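Local coordinates for protein histone-lysine N-methyltransferase, H3 lysine-9 specific SUVH4 (Arabidopsis thaliana, PDB 4QEO) that methylates the tail of histone H3 with methyl groups from S-adenosyl-L-methionine, a mark of transcriptional repression, and binds methylated DNA, at residues L155-E160 with V190-W194; I274-E280 with E383-R389; S327-E333 with F468-S474. All coordinates share one frame; numbering follows the deposited sequence.

The three contacts illustrate how one chain joins its parts by different means. Contact 1 belongs to the SRA domain, about 62 and 53 Å from contacts 2 and 3, centre to centre; it packs a helix on a strand through side chains and a bridging water, and is only partly buried. Contacts 2 and 3 lie together, their centres about 17 Å apart, and share a plan: a short strand from the pre-SET region joins a SET strand in parallel by backbone hydrogen bonds. Contact 3 is the buried one, with a glutamine amide in its seam; contact 2 is more exposed and ends in an ion pair. Arg-483 takes a carboxylate from each, Glu-383 and Glu-333.

Contact 1: L155-E160 with V190-W194; sequences LKHCCE and VEKFW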
loop_
_atom_site.group_PDB
_atom_site.type_symbol
_atom_site.label_atom_id
_atom_site.label_comp_id
_atom_site.label_asym_id
_atom_site.label_seq_id
_atom_site.Cartn_x
_atom_site.Cartn_y
_atom_site.Cartn_z
ATOM N N LEU A 155 -15.188 -25.721 12.684
ATOM C CA LEU A 155 -14.079 -25.681 13.661
ATOM C C LEU A 155 -13.998 -26.979 14.454
ATOM O O LEU A 155 -12.902 -27.467 14.777
ATOM C CB LEU A 155 -14.242 -24.495 14.613
ATOM C CG LEU A 155 -13.952 -23.115 13.978
ATOM C CD1 LEU A 155 -14.385 -21.999 14.926
ATOM C CD2 LEU A 155 -12.465 -23.013 13.667
ATOM N N LYS A 156 -15.157 -27.550 14.781
ATOM C CA LYS A 156 -15.148 -28.859 15.460
ATOM C C LYS A 156 -14.444 -29.918 14.608
ATOM O O LYS A 156 -13.642 -30.718 15.109
ATOM C CB LYS A 156 -16.587 -29.289 15.813
ATOM C CG LYS A 156 -16.843 -30.809 15.877
ATOM C CD LYS A 156 -18.352 -31.068 16.201
ATOM C CE LYS A 156 -18.802 -32.524 15.943
ATOM N NZ LYS A 156 -18.207 -33.469 16.920
ATOM N N HIS A 157 -14.726 -29.918 13.309
ATOM C CA HIS A 157 -14.090 -30.906 12.440
ATOM C C HIS A 157 -12.583 -30.638 12.326
ATOM O O HIS A 157 -11.787 -31.576 12.228
ATOM C CB HIS A 157 -14.759 -30.946 11.054
ATOM C CG HIS A 157 -16.140 -31.550 11.073
ATOM N ND1 HIS A 157 -17.114 -31.219 10.156
ATOM C CD2 HIS A 157 -16.708 -32.446 11.918
ATOM C CE1 HIS A 157 -18.216 -31.909 10.416
ATOM N NE2 HIS A 157 -17.998 -32.651 11.490
ATOM N N CYS A 158 -12.199 -29.365 12.333
ATOM C CA CYS A 158 -10.776 -29.032 12.341
ATOM C C CYS A 158 -10.066 -29.658 13.533
ATOM O O CYS A 158 -8.981 -30.260 13.384
ATOM C CB CYS A 158 -10.565 -27.514 12.365
ATOM S SG CYS A 158 -10.930 -26.684 10.818
ATOM N N CYS A 159 -10.657 -29.477 14.712
ATOM C CA CYS A 159 -10.147 -30.088 15.944
ATOM C C CYS A 159 -10.019 -31.594 15.792
ATOM O O CYS A 159 -8.989 -32.178 16.128
ATOM C CB CYS A 159 -11.112 -29.804 17.116
ATOM S SG CYS A 159 -10.559 -30.490 18.701
ATOM N N GLU A 160 -11.074 -32.216 15.284
ATOM C CA GLU A 160 -11.116 -33.676 15.167
ATOM C C GLU A 160 -10.142 -34.258 14.123
ATOM O O GLU A 160 -9.735 -35.414 14.234
ATOM C CB GLU A 160 -12.551 -34.127 14.895
ATOM C CG GLU A 160 -13.390 -34.031 16.188
ATOM C CD GLU A 160 -14.885 -34.096 15.964
ATOM O OE1 GLU A 160 -15.314 -34.130 14.792
ATOM O OE2 GLU A 160 -15.624 -34.101 16.980
ATOM N N VAL A 190 -7.005 -26.120 16.349
ATOM C CA VAL A 190 -8.067 -26.143 17.344
ATOM C C VAL A 190 -7.746 -27.286 18.305
ATOM O O VAL A 190 -7.853 -28.465 17.965
ATOM C CB VAL A 190 -9.443 -26.349 16.700
ATOM C CG1 VAL A 190 -10.561 -26.157 17.738
ATOM C CG2 VAL A 190 -9.598 -25.374 15.550
ATOM N N GLU A 191 -7.326 -26.912 19.507
ATOM C CA GLU A 191 -6.881 -27.862 20.515
ATOM C C GLU A 191 -8.083 -28.540 21.108
ATOM O O GLU A 191 -8.118 -29.760 21.278
ATOM C CB GLU A 191 -6.134 -27.122 21.619
ATOM C CG GLU A 191 -5.966 -27.939 22.888
ATOM C CD GLU A 191 -4.520 -28.175 23.203
ATOM O OE1 GLU A 191 -3.874 -28.961 22.475
ATOM O OE2 GLU A 191 -4.019 -27.540 24.153
ATOM N N LYS A 192 -9.085 -27.743 21.433
ATOM C CA LYS A 192 -10.311 -28.390 21.902
ATOM C C LYS A 192 -11.454 -27.428 21.856
ATOM O O LYS A 192 -11.245 -26.266 21.571
ATOM C CB LYS A 192 -10.160 -28.927 23.328
ATOM C CG LYS A 192 -9.859 -27.877 24.339
ATOM C CD LYS A 192 -9.913 -28.458 25.724
ATOM C CE LYS A 192 -9.273 -27.499 26.689
ATOM N NZ LYS A 192 -7.896 -27.144 26.271
ATOM N N PHE A 193 -12.662 -27.906 22.118
ATOM C CA PHE A 193 -13.813 -27.017 22.069
ATOM C C PHE A 193 -14.888 -27.525 22.986
ATOM O O PHE A 193 -14.934 -28.721 23.314
ATOM C CB PHE A 193 -14.367 -26.914 20.636
ATOM C CG PHE A 193 -14.980 -28.199 20.150
ATOM C CD1 PHE A 193 -14.177 -29.200 19.612
ATOM C CD2 PHE A 193 -16.350 -28.418 20.258
ATOM C CE1 PHE A 193 -14.726 -30.396 19.189
ATOM C CE2 PHE A 193 -16.910 -29.632 19.844
ATOM C CZ PHE A 193 -16.101 -30.618 19.323
ATOM N N TRP A 194 -15.765 -26.633 23.419
ATOM C CA TRP A 194 -16.808 -27.094 24.339
ATOM C C TRP A 194 -17.941 -26.095 24.351
ATOM O O TRP A 194 -17.802 -25.030 23.792
ATOM C CB TRP A 194 -16.232 -27.284 25.756
ATOM C CG TRP A 194 -15.769 -26.010 26.365
ATOM C CD1 TRP A 194 -16.485 -25.177 27.190
ATOM C CD2 TRP A 194 -14.488 -25.386 26.174
ATOM N NE1 TRP A 194 -15.717 -24.085 27.529
ATOM C CE2 TRP A 194 -14.488 -24.194 26.925
ATOM C CE3 TRP A 194 -13.332 -25.734 25.454
ATOM C CZ2 TRP A 194 -13.384 -23.337 26.963
ATOM C CZ3 TRP A 194 -12.232 -24.878 25.501
ATOM C CH2 TRP A 194 -12.272 -23.695 26.243
HETATM O O HOH W 1 -6.927 -27.957 14.314
#
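Lys-156 and Glu-160, which both touch the ring of Phe-193, are joined by a salt bridge spanning one helical turn: Lys-156 NZ lies 2.7 Å from Glu-160 OE2, on the syn side of the carboxylate. The setting is the SRA domain, where helix 151-161 packs across strand 180-197, the two short segments running at 119° to one another. The lysine chain crosses the Phe-193 ring before its NZ reaches Glu-160. The aliphatic part does the touching. Lys-156 CB stands over one face in a CH-pi contact, 4.1 Å from the ring centroid of Phe-193 and 21° off its normal, while Lys-156 CG reaches the rim at Phe-193 CZ, 3.5 Å away. The ring is presented to the helix by a first torsion of 68°, which sets Phe-193 CG between its own backbone N and carbonyl carbon.

Cys-159 approaches the same ring from another direction. Its sulfur lies in the ring plane, an edge-on sulfur-aromatic contact in which Cys-159 SG is 3.9 Å from Phe-193 CD1. Deeper in, Val-190 divides its two methyls between neighbours on the helix: Val-190 CG1 meets Cys-159 CB at 3.7 Å, whereas Val-190 CG2 rests 4.0 Å from Cys-158 CB and also faces Leu-155. Between Val-190 and Phe-193 the strand carries a classic beta bulge, Glu-191 and Lys-192 both facing Arg-208 of strand 203-211. Leu-155 and Cys-158 also reach strands 106-112 and 165-172, so this face of the helix lies against several strands of the sheet. One water joins the backbones: it accepts from Val-190 N at 2.7 Å and donates a weak bond to Cys-158 O at 3.2 Å.

Contact 2: I274-E280 with E383-R389; sequences IKSLIIE and EYIGVVR
Ile-385 points from its CB into the bend of segment 274-280, at the place where a strand of the pre-SET region joins the SET domain in a parallel beta pairing. From CB the side chain forks. The CG2 branch presses on backbone as much as on side chain: Ile-385 CG2 is 3.5 Å from Ser-276 C, and it also meets Ile-274 CG1 at 3.9 Å. The CG1 branch comes near the carbonyl oxygen of Lys-275. A second torsion of -67° then turns the terminal methyl aside, so that Ile-385 CD1 reaches Leu-277 CD2 at 3.8 Å, the two side chains crossing at about a right angle. Leu-277 in turn extends to Val-388 and lies against the carboxylate of Glu-383, whose other oxygen is held in a salt bridge with Arg-483.

Beyond this packing the chains pair as strands. The backbone of Ile-278 straddles Val-387, as expected of parallel strands: Ile-278 N donates to Gly-386 O at 3.2 Å and Ile-278 O accepts from Val-388 N at 2.7 Å. A third bond, from Glu-280 N to Val-388 O at 3.1 Å, continues the series. Strand 278-279 is thereby an edge strand, within this chain, of a four-stranded sheet, with 387-390 next to it and 445-448 beyond. Tyr-384 points away from segment 274-280, and its side chain lies near Tyr-402 and Arg-457, predicted to bind S-adenosyl-L-methionine, and packs on the bound peptide.

The far end is charged. Arg-389 gives its NE to Asp-448 in a salt bridge and makes a second, a long one, with Glu-280: Glu-280 OE1 to Arg-389 NH1 is 3.5 Å. Carboxylate and guanidinium planes are 45° apart, and Val-387 CG1 sits 3.7 Å above the guanidinium plane, over its centre.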
loop_
_atom_site.group_PDB
_atom_site.type_symbol
_atom_site.label_atom_id
_atom_site.label_comp_id
_atom_site.label_asym_id
_atom_site.label_seq_id
_atom_site.Cartn_x
_atom_site.Cartn_y
_atom_site.Cartn_z
ATOM N N ILE A 274 15.617 22.084 -1.166
ATOM C CA ILE A 274 14.658 22.996 -1.776
ATOM C C ILE A 274 13.303 22.310 -1.963
ATOM O O ILE A 274 13.228 21.082 -2.083
ATOM C CB ILE A 274 15.165 23.532 -3.132
ATOM C CG1 ILE A 274 15.447 22.381 -4.095
ATOM C CG2 ILE A 274 16.427 24.369 -2.937
ATOM C CD1 ILE A 274 16.054 22.823 -5.424
ATOM N N LYS A 275 12.235 23.101 -1.974
ATOM C CA LYS A 275 10.891 22.565 -2.183
ATOM C C LYS A 275 10.412 22.832 -3.601
ATOM O O LYS A 275 9.383 22.320 -4.022
ATOM C CB LYS A 275 9.890 23.157 -1.179
ATOM C CG LYS A 275 9.725 22.335 0.108
ATOM C CD LYS A 275 8.476 22.738 0.902
ATOM C CE LYS A 275 7.259 21.903 0.512
ATOM N NZ LYS A 275 6.059 22.219 1.353
ATOM N N SER A 276 11.151 23.652 -4.332
ATOM C CA SER A 276 10.729 24.050 -5.663
ATOM C C SER A 276 11.835 23.784 -6.672
ATOM O O SER A 276 13.016 23.953 -6.368
ATOM C CB SER A 276 10.378 25.544 -5.693
ATOM O OG SER A 276 9.159 25.810 -5.015
ATOM N N LEU A 277 11.440 23.391 -7.880
ATOM C CA LEU A 277 12.366 23.234 -8.990
ATOM C C LEU A 277 13.178 24.502 -9.239
ATOM O O LEU A 277 12.667 25.618 -9.107
ATOM C CB LEU A 277 11.594 22.894 -10.264
ATOM C CG LEU A 277 10.835 21.570 -10.277
ATOM C CD1 LEU A 277 9.986 21.491 -11.532
ATOM C CD2 LEU A 277 11.814 20.402 -10.213
ATOM N N ILE A 278 14.449 24.324 -9.589
ATOM C CA ILE A 278 15.266 25.420 -10.093
ATOM C C ILE A 278 15.509 25.149 -11.575
ATOM O O ILE A 278 15.873 24.043 -11.953
ATOM C CB ILE A 278 16.619 25.510 -9.372
ATOM C CG1 ILE A 278 16.418 25.837 -7.890
ATOM C CG2 ILE A 278 17.507 26.552 -10.046
ATOM C CD1 ILE A 278 17.706 25.769 -7.085
ATOM N N ILE A 279 15.288 26.142 -12.422
ATOM C CA ILE A 279 15.451 25.908 -13.851
ATOM C C ILE A 279 16.712 26.581 -14.391
ATOM O O ILE A 279 16.876 27.789 -14.255
ATOM C CB ILE A 279 14.198 26.352 -14.621
ATOM C CG1 ILE A 279 13.001 25.508 -14.161
ATOM C CG2 ILE A 279 14.418 26.226 -16.114
ATOM C CD1 ILE A 279 11.750 25.745 -14.946
ATOM N N GLU A 280 17.605 25.790 -14.987
ATOM C CA GLU A 280 18.857 26.328 -15.517
ATOM C C GLU A 280 18.625 27.302 -16.664
ATOM O O GLU A 280 17.617 27.201 -17.362
ATOM C CB GLU A 280 19.800 25.194 -15.963
ATOM C CG GLU A 280 20.599 24.596 -14.829
ATOM C CD GLU A 280 21.328 25.647 -14.002
ATOM O OE1 GLU A 280 22.300 26.240 -14.516
ATOM O OE2 GLU A 280 20.927 25.881 -12.839
ATOM N N GLU A 383 7.034 15.082 -5.265
ATOM C CA GLU A 383 7.570 15.384 -6.573
ATOM C C GLU A 383 9.070 15.158 -6.489
ATOM O O GLU A 383 9.685 15.401 -5.455
ATOM C CB GLU A 383 7.283 16.848 -6.962
ATOM C CG GLU A 383 7.688 17.176 -8.399
ATOM C CD GLU A 383 7.273 18.576 -8.858
ATOM O OE1 GLU A 383 6.272 19.116 -8.348
ATOM O OE2 GLU A 383 7.962 19.138 -9.739
ATOM N N TYR A 384 9.668 14.683 -7.567
ATOM C CA TYR A 384 11.118 14.671 -7.633
ATOM C C TYR A 384 11.604 16.094 -7.944
ATOM O O TYR A 384 11.488 16.560 -9.075
ATOM C CB TYR A 384 11.596 13.679 -8.689
ATOM C CG TYR A 384 13.052 13.295 -8.549
ATOM C CD1 TYR A 384 14.048 14.063 -9.136
ATOM C CD2 TYR A 384 13.430 12.169 -7.831
ATOM C CE1 TYR A 384 15.382 13.727 -9.014
ATOM C CE2 TYR A 384 14.768 11.822 -7.703
ATOM C CZ TYR A 384 15.739 12.608 -8.304
ATOM O OH TYR A 384 17.073 12.283 -8.194
ATOM N N ILE A 385 12.126 16.774 -6.923
ATOM C CA ILE A 385 12.627 18.149 -7.045
ATOM C C ILE A 385 14.163 18.220 -7.098
ATOM O O ILE A 385 14.861 17.509 -6.371
ATOM C CB ILE A 385 12.113 19.020 -5.869
ATOM C CG1 ILE A 385 10.577 19.042 -5.841
ATOM C CG2 ILE A 385 12.667 20.448 -5.949
ATOM C CD1 ILE A 385 9.944 19.755 -7.017
ATOM N N GLY A 386 14.676 19.085 -7.964
ATOM C CA GLY A 386 16.107 19.297 -8.124
ATOM C C GLY A 386 16.313 20.439 -9.107
ATOM O O GLY A 386 15.395 21.242 -9.317
ATOM N N VAL A 387 17.496 20.517 -9.715
ATOM C CA VAL A 387 17.759 21.520 -10.745
ATOM C C VAL A 387 17.471 20.946 -12.124
ATOM O O VAL A 387 18.130 20.004 -12.549
ATOM C CB VAL A 387 19.225 21.997 -10.735
ATOM C CG1 VAL A 387 19.451 23.039 -11.840
ATOM C CG2 VAL A 387 19.587 22.577 -9.391
ATOM N N VAL A 388 16.496 21.513 -12.826
ATOM C CA VAL A 388 16.176 21.048 -14.174
ATOM C C VAL A 388 17.252 21.487 -15.164
ATOM O O VAL A 388 17.434 22.681 -15.400
ATOM C CB VAL A 388 14.829 21.582 -14.661
ATOM C CG1 VAL A 388 14.558 21.087 -16.072
ATOM C CG2 VAL A 388 13.711 21.152 -13.716
ATOM N N ARG A 389 17.959 20.514 -15.730
ATOM C CA ARG A 389 19.047 20.775 -16.668
ATOM C C ARG A 389 18.769 20.099 -18.007
ATOM O O ARG A 389 17.947 19.178 -18.105
ATOM C CB ARG A 389 20.386 20.259 -16.117
ATOM C CG ARG A 389 20.723 20.692 -14.690
ATOM C CD ARG A 389 22.202 20.453 -14.357
ATOM N NE ARG A 389 22.527 20.825 -12.979
ATOM C CZ ARG A 389 22.904 22.042 -12.592
ATOM N NH1 ARG A 389 23.019 23.022 -13.477
ATOM N NH2 ARG A 389 23.173 22.281 -11.314
#

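Contact 3: S327-E333 with F468-S474; sequences SRDVVFE and FVQCVLS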
loop_
_atom_site.group_PDB
_atom_site.type_symbol
_atom_site.label_atom_id
_atom_site.label_comp_id
_atom_site.label_asym_id
_atom_site.label_seq_id
_atom_site.Cartn_x
_atom_site.Cartn_y
_atom_site.Cartn_z
ATOM N N SER A 327 -2.633 4.811 -12.691
ATOM C CA SER A 327 -1.536 5.383 -13.435
ATOM C C SER A 327 -1.997 5.748 -14.835
ATOM O O SER A 327 -2.899 5.114 -15.388
ATOM C CB SER A 327 -0.383 4.388 -13.508
ATOM O OG SER A 327 0.749 4.979 -14.118
ATOM N N ARG A 328 -1.378 6.786 -15.382
ATOM C CA ARG A 328 -1.676 7.283 -16.725
ATOM C C ARG A 328 -0.386 7.699 -17.402
ATOM O O ARG A 328 0.640 7.862 -16.739
ATOM C CB ARG A 328 -2.576 8.518 -16.651
ATOM C CG ARG A 328 -3.849 8.320 -15.861
ATOM C CD ARG A 328 -5.000 9.000 -16.548
ATOM N NE ARG A 328 -6.198 9.015 -15.720
ATOM C CZ ARG A 328 -7.314 9.656 -16.050
ATOM N NH1 ARG A 328 -7.378 10.328 -17.191
ATOM N NH2 ARG A 328 -8.365 9.624 -15.242
ATOM N N ASP A 329 -0.446 7.904 -18.717
ATOM C CA ASP A 329 0.661 8.500 -19.452
ATOM C C ASP A 329 0.979 9.860 -18.849
ATOM O O ASP A 329 2.143 10.189 -18.604
ATOM C CB ASP A 329 0.318 8.656 -20.936
ATOM C CG ASP A 329 0.482 7.365 -21.710
ATOM O OD1 ASP A 329 1.091 6.420 -21.164
ATOM O OD2 ASP A 329 0.010 7.295 -22.866
ATOM N N VAL A 330 -0.059 10.651 -18.600
ATOM C CA VAL A 330 0.135 11.948 -17.953
ATOM C C VAL A 330 -1.129 12.386 -17.211
ATOM O O VAL A 330 -2.244 12.121 -17.650
ATOM C CB VAL A 330 0.603 13.035 -18.960
ATOM C CG1 VAL A 330 -0.485 13.345 -19.966
ATOM C CG2 VAL A 330 1.057 14.313 -18.234
ATOM N N VAL A 331 -0.943 13.025 -16.061
ATOM C CA VAL A 331 -2.060 13.583 -15.308
ATOM C C VAL A 331 -2.054 15.099 -15.516
ATOM O O VAL A 331 -1.000 15.728 -15.472
ATOM C CB VAL A 331 -1.966 13.222 -13.786
ATOM C CG1 VAL A 331 -2.911 14.075 -12.951
ATOM C CG2 VAL A 331 -2.257 11.749 -13.558
ATOM N N PHE A 332 -3.224 15.671 -15.779
ATOM C CA PHE A 332 -3.348 17.107 -15.996
ATOM C C PHE A 332 -3.977 17.775 -14.785
ATOM O O PHE A 332 -5.191 17.714 -14.584
ATOM C CB PHE A 332 -4.194 17.402 -17.231
ATOM C CG PHE A 332 -3.526 17.052 -18.534
ATOM C CD1 PHE A 332 -2.665 17.946 -19.152
ATOM C CD2 PHE A 332 -3.779 15.842 -19.154
ATOM C CE1 PHE A 332 -2.061 17.633 -20.364
ATOM C CE2 PHE A 332 -3.179 15.523 -20.365
ATOM C CZ PHE A 332 -2.321 16.423 -20.970
ATOM N N GLU A 333 -3.139 18.404 -13.977
ATOM C CA GLU A 333 -3.601 19.071 -12.781
ATOM C C GLU A 333 -3.948 20.523 -13.052
ATOM O O GLU A 333 -3.452 21.139 -14.005
ATOM C CB GLU A 333 -2.541 18.998 -11.681
ATOM C CG GLU A 333 -2.525 17.672 -10.927
ATOM C CD GLU A 333 -1.558 17.658 -9.749
ATOM O OE1 GLU A 333 -0.869 18.672 -9.505
ATOM O OE2 GLU A 333 -1.486 16.623 -9.061
ATOM N N PHE A 468 5.380 4.267 -7.601
ATOM C CA PHE A 468 5.552 4.403 -9.033
ATOM C C PHE A 468 5.635 5.876 -9.430
ATOM O O PHE A 468 5.185 6.765 -8.687
ATOM C CB PHE A 468 4.448 3.676 -9.800
ATOM C CG PHE A 468 3.103 4.352 -9.741
ATOM C CD1 PHE A 468 2.249 4.137 -8.673
ATOM C CD2 PHE A 468 2.683 5.181 -10.777
ATOM C CE1 PHE A 468 1.003 4.743 -8.630
ATOM C CE2 PHE A 468 1.444 5.790 -10.742
ATOM C CZ PHE A 468 0.599 5.571 -9.666
ATOM N N VAL A 469 6.238 6.102 -10.594
ATOM C CA VAL A 469 6.449 7.420 -11.165
ATOM C C VAL A 469 5.283 7.820 -12.048
ATOM O O VAL A 469 4.907 7.087 -12.964
ATOM C CB VAL A 469 7.722 7.440 -12.032
ATOM C CG1 VAL A 469 7.754 8.684 -12.908
ATOM C CG2 VAL A 469 8.956 7.357 -11.158
ATOM N N GLN A 470 4.730 8.996 -11.780
ATOM C CA GLN A 470 3.629 9.535 -12.555
ATOM C C GLN A 470 3.995 10.918 -13.095
ATOM O O GLN A 470 4.345 11.830 -12.318
ATOM C CB GLN A 470 2.371 9.620 -11.689
ATOM C CG GLN A 470 1.195 10.237 -12.406
ATOM C CD GLN A 470 0.749 9.409 -13.581
ATOM O OE1 GLN A 470 0.303 8.267 -13.421
ATOM N NE2 GLN A 470 0.866 9.972 -14.775
ATOM N N CYS A 471 3.934 11.071 -14.419
ATOM C CA CYS A 471 4.158 12.375 -15.035
ATOM C C CYS A 471 2.932 13.256 -14.852
ATOM O O CYS A 471 1.808 12.828 -15.100
ATOM C CB CYS A 471 4.497 12.244 -16.524
ATOM S SG CYS A 471 6.182 11.644 -16.848
ATOM N N VAL A 472 3.162 14.485 -14.403
ATOM C CA VAL A 472 2.081 15.429 -14.155
ATOM C C VAL A 472 2.379 16.763 -14.847
ATOM O O VAL A 472 3.483 17.289 -14.716
ATOM C CB VAL A 472 1.915 15.697 -12.642
ATOM C CG1 VAL A 472 0.802 16.717 -12.395
ATOM C CG2 VAL A 472 1.650 14.404 -11.889
ATOM N N LEU A 473 1.402 17.286 -15.590
ATOM C CA LEU A 473 1.469 18.646 -16.128
ATOM C C LEU A 473 0.465 19.540 -15.390
ATOM O O LEU A 473 -0.692 19.158 -15.192
ATOM C CB LEU A 473 1.170 18.647 -17.632
ATOM C CG LEU A 473 2.228 18.001 -18.531
ATOM C CD1 LEU A 473 1.686 17.766 -19.938
ATOM C CD2 LEU A 473 3.493 18.843 -18.576
ATOM N N SER A 474 0.905 20.720 -14.971
ATOM C CA SER A 474 0.018 21.640 -14.247
ATOM C C SER A 474 0.264 23.080 -14.655
ATOM O O SER A 474 -0.681 23.823 -14.940
ATOM C CB SER A 474 0.207 21.518 -12.731
ATOM O OG SER A 474 1.586 21.528 -12.379
HETATM O O HOH W 2 2.914 6.350 -14.804
HETATM O O HOH W 3 3.606 9.012 -16.277
#
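Gln-470 and Val-331 cross at about a right angle, and the glutamine amide lies against the backbone of segment 327-333. The chain leaves CA extended and then bends at its second torsion (64°), which brings both ends of the amide onto Arg-328: Gln-470 OE1 accepts from Arg-328 N at 3.0 Å, and Gln-470 NE2 donates to Arg-328 O at 2.9 Å, approaching from above that carbonyl's plane. The second N-H of the amide runs almost straight (175°) to Cys-471 O, 3.0 Å from Gln-470 NE2. Because Cys-471 O also accepts from Val-331 N at 2.9 Å, this one oxygen ties the amide to the strand pairing. An alanine here removes the amide that pairs with Arg-328 N and O, and the loop before the strand would probably be freer to shift.

Past the amide, Phe-332 and Leu-473 lie side by side and point the same way, Phe-332 CE1 meeting Leu-473 CD1 at 3.8 Å. The other side of the sheet carries Val-331 and Val-472; here Glu-333 slants across Val-472, with Glu-333 CD 3.7 Å from Val-472 CG1, its carboxylate bound by Gln-350, Ser-349 and Arg-483. Phe-468 makes a cation-pi contact with a basic side chain of the bound peptide, on which Ser-327 also packs.

Parallel pairing thus adds strand 331-332, just before the zinc ligand Cys-334, as an edge strand within this chain beside 467-473, whose other neighbour is the antiparallel strand 483-488, followed by 380-383.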